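Local coordinates for protein galactonate dehydratase (Zobellia galactanivorans, PDB 5OLC) that belongs to the mandelate racemase / muconate lactonizing enzyme family of the enolase superfamily, enzymes built on a TIM-barrel-like domain, at residues 307-312 against 350-355. Sequence-based numbering, arbitrary orientation.
Sequences GTWIAI and TLHKIK
W309, in the first turn of helix 309-321, packs against T350 and H352 of strand 350-357 and I354 at the break in that strand, a buried helix-to-strand contact in the enolase C-terminal, TIM-barrel-like domain. The centre of the contact is an aromatic stack, the broad indole offering a face to the flat imidazole and an outer rim to I354. The imidazole of H352 lies over one face of the indole, its centroid 3.9 Å from that of the six-membered ring and the planes tilted by 27°; H352 CD2 comes 3.3 Å from W309 CE2. With CG between the backbone N and the carbonyl carbon (chi1 69°), the imidazole is turned onto the indole, and a weak bond from ND1 to I354 O is consistent with this orientation. The methyl CD1 of I354 meets the indole obliquely, 3.5 Å from W309 CZ3, while I312 CD1 lies toward the rim of the opposite face.

Hydroxyls deal with the start of the helix. T308, the N-cap, accepts from I310 N at OG1, and T350 OG1 accepts from W309 N (3.2 Å, 166°), so two first-turn amides are satisfied. T350 OG1 also bonds to R346 O, and T308 OG1 to E55. Threonine suits position 350 because its CG2 methyl also packs on I310 CD1.

Strand 371-373 adds V371 against W309 and V373 against I310 and T350, whereas strands 36-46 and 51-56 join the helix start to the N-terminal domain's sheet.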
loop_
_atom_site.group_PDB
_atom_site.type_symbol
_atom_site.label_atom_id
_atom_site.label_comp_id
_atom_site.label_asym_id
_atom_site.label_seq_id
_atom_site.Cartn_x
_atom_site.Cartn_y
_atom_site.Cartn_z
ATOM N N GLY A 307 -26.988 -18.369 24.871
ATOM C CA GLY A 307 -26.898 -18.902 26.225
ATOM C C GLY A 307 -28.184 -18.802 27.015
ATOM O O GLY A 307 -29.273 -19.015 26.466
ATOM N N THR A 308 -28.063 -18.494 28.324
ATOM C CA THR A 308 -29.223 -18.341 29.211
ATOM C C THR A 308 -29.666 -16.874 29.185
ATOM O O THR A 308 -29.135 -16.091 28.394
ATOM C CB THR A 308 -28.930 -18.839 30.642
ATOM O OG1 THR A 308 -28.111 -17.899 31.321
ATOM C CG2 THR A 308 -28.317 -20.217 30.697
ATOM N N TRP A 309 -30.614 -16.485 30.048
ATOM C CA TRP A 309 -31.049 -15.099 30.087
ATOM C C TRP A 309 -30.005 -14.196 30.715
ATOM O O TRP A 309 -30.131 -12.985 30.547
ATOM C CB TRP A 309 -32.419 -14.926 30.743
ATOM C CG TRP A 309 -33.528 -15.580 29.984
ATOM C CD1 TRP A 309 -34.050 -16.819 30.215
ATOM C CD2 TRP A 309 -34.254 -15.039 28.870
ATOM N NE1 TRP A 309 -35.055 -17.088 29.309
ATOM C CE2 TRP A 309 -35.193 -16.016 28.465
ATOM C CE3 TRP A 309 -34.219 -13.814 28.188
ATOM C CZ2 TRP A 309 -36.087 -15.808 27.407
ATOM C CZ3 TRP A 309 -35.108 -13.609 27.138
ATOM C CH2 TRP A 309 -36.028 -14.597 26.758
ATOM N N ILE A 310 -28.952 -14.752 31.392
ATOM C CA ILE A 310 -27.860 -13.909 31.912
ATOM C C ILE A 310 -27.181 -13.261 30.704
ATOM O O ILE A 310 -26.996 -12.048 30.703
ATOM C CB ILE A 310 -26.835 -14.624 32.837
ATOM C CG1 ILE A 310 -27.515 -15.148 34.111
ATOM C CG2 ILE A 310 -25.720 -13.657 33.209
ATOM C CD1 ILE A 310 -26.787 -16.177 34.833
ATOM N N ALA A 311 -26.890 -14.085 29.655
ATOM C CA ALA A 311 -26.320 -13.726 28.356
ATOM C C ALA A 311 -27.271 -12.846 27.553
ATOM O O ALA A 311 -26.830 -11.808 27.037
ATOM C CB ALA A 311 -26.032 -14.972 27.560
ATOM N N ILE A 312 -28.568 -13.255 27.413
ATOM C CA ILE A 312 -29.541 -12.462 26.653
ATOM C C ILE A 312 -29.689 -11.067 27.270
ATOM O O ILE A 312 -29.623 -10.087 26.533
ATOM C CB ILE A 312 -30.885 -13.182 26.428
ATOM C CG1 ILE A 312 -30.660 -14.519 25.724
ATOM C CG2 ILE A 312 -31.875 -12.305 25.633
ATOM C CD1 ILE A 312 -31.591 -15.653 26.171
ATOM N N THR A 350 -32.477 -19.873 34.659
ATOM C CA THR A 350 -32.466 -18.406 34.705
ATOM C C THR A 350 -33.847 -17.778 34.569
ATOM O O THR A 350 -34.650 -18.133 33.702
ATOM C CB THR A 350 -31.480 -17.786 33.720
ATOM O OG1 THR A 350 -31.695 -18.330 32.425
ATOM C CG2 THR A 350 -30.046 -17.963 34.157
ATOM N N LEU A 351 -34.070 -16.801 35.446
ATOM C CA LEU A 351 -35.278 -16.017 35.601
ATOM C C LEU A 351 -35.076 -14.590 35.082
ATOM O O LEU A 351 -34.254 -13.833 35.612
ATOM C CB LEU A 351 -35.668 -15.978 37.091
ATOM C CG LEU A 351 -35.753 -17.309 37.816
ATOM C CD1 LEU A 351 -35.284 -17.171 39.240
ATOM C CD2 LEU A 351 -37.158 -17.898 37.725
ATOM N N HIS A 352 -35.846 -14.232 34.049
ATOM C CA HIS A 352 -35.808 -12.912 33.441
ATOM C C HIS A 352 -37.067 -12.099 33.799
ATOM O O HIS A 352 -38.115 -12.669 34.112
ATOM C CB HIS A 352 -35.631 -13.033 31.917
ATOM C CG HIS A 352 -36.809 -13.609 31.186
ATOM N ND1 HIS A 352 -37.755 -12.797 30.592
ATOM C CD2 HIS A 352 -37.131 -14.899 30.943
ATOM C CE1 HIS A 352 -38.618 -13.611 30.009
ATOM N NE2 HIS A 352 -38.288 -14.884 30.197
ATOM N N LYS A 353 -36.952 -10.768 33.749
ATOM C CA LYS A 353 -38.055 -9.846 34.015
ATOM C C LYS A 353 -38.597 -9.245 32.690
ATOM O O LYS A 353 -39.752 -8.810 32.634
ATOM C CB LYS A 353 -37.585 -8.716 34.964
ATOM C CG LYS A 353 -37.758 -9.010 36.463
ATOM C CD LYS A 353 -36.615 -9.846 37.073
ATOM C CE LYS A 353 -36.105 -9.271 38.374
ATOM N NZ LYS A 353 -35.211 -10.221 39.077
ATOM N N ILE A 354 -37.749 -9.247 31.632
ATOM C CA ILE A 354 -37.985 -8.673 30.299
ATOM C C ILE A 354 -39.302 -9.198 29.649
ATOM O O ILE A 354 -39.731 -10.326 29.910
ATOM C CB ILE A 354 -36.722 -8.815 29.372
ATOM C CG1 ILE A 354 -36.650 -10.166 28.649
ATOM C CG2 ILE A 354 -35.408 -8.532 30.137
ATOM C CD1 ILE A 354 -35.742 -10.169 27.451
ATOM N N LYS A 355 -39.943 -8.339 28.838
ATOM C CA LYS A 355 -41.220 -8.614 28.184
ATOM C C LYS A 355 -41.144 -8.600 26.659
ATOM O O LYS A 355 -40.623 -7.652 26.074
ATOM C CB LYS A 355 -42.272 -7.599 28.655
#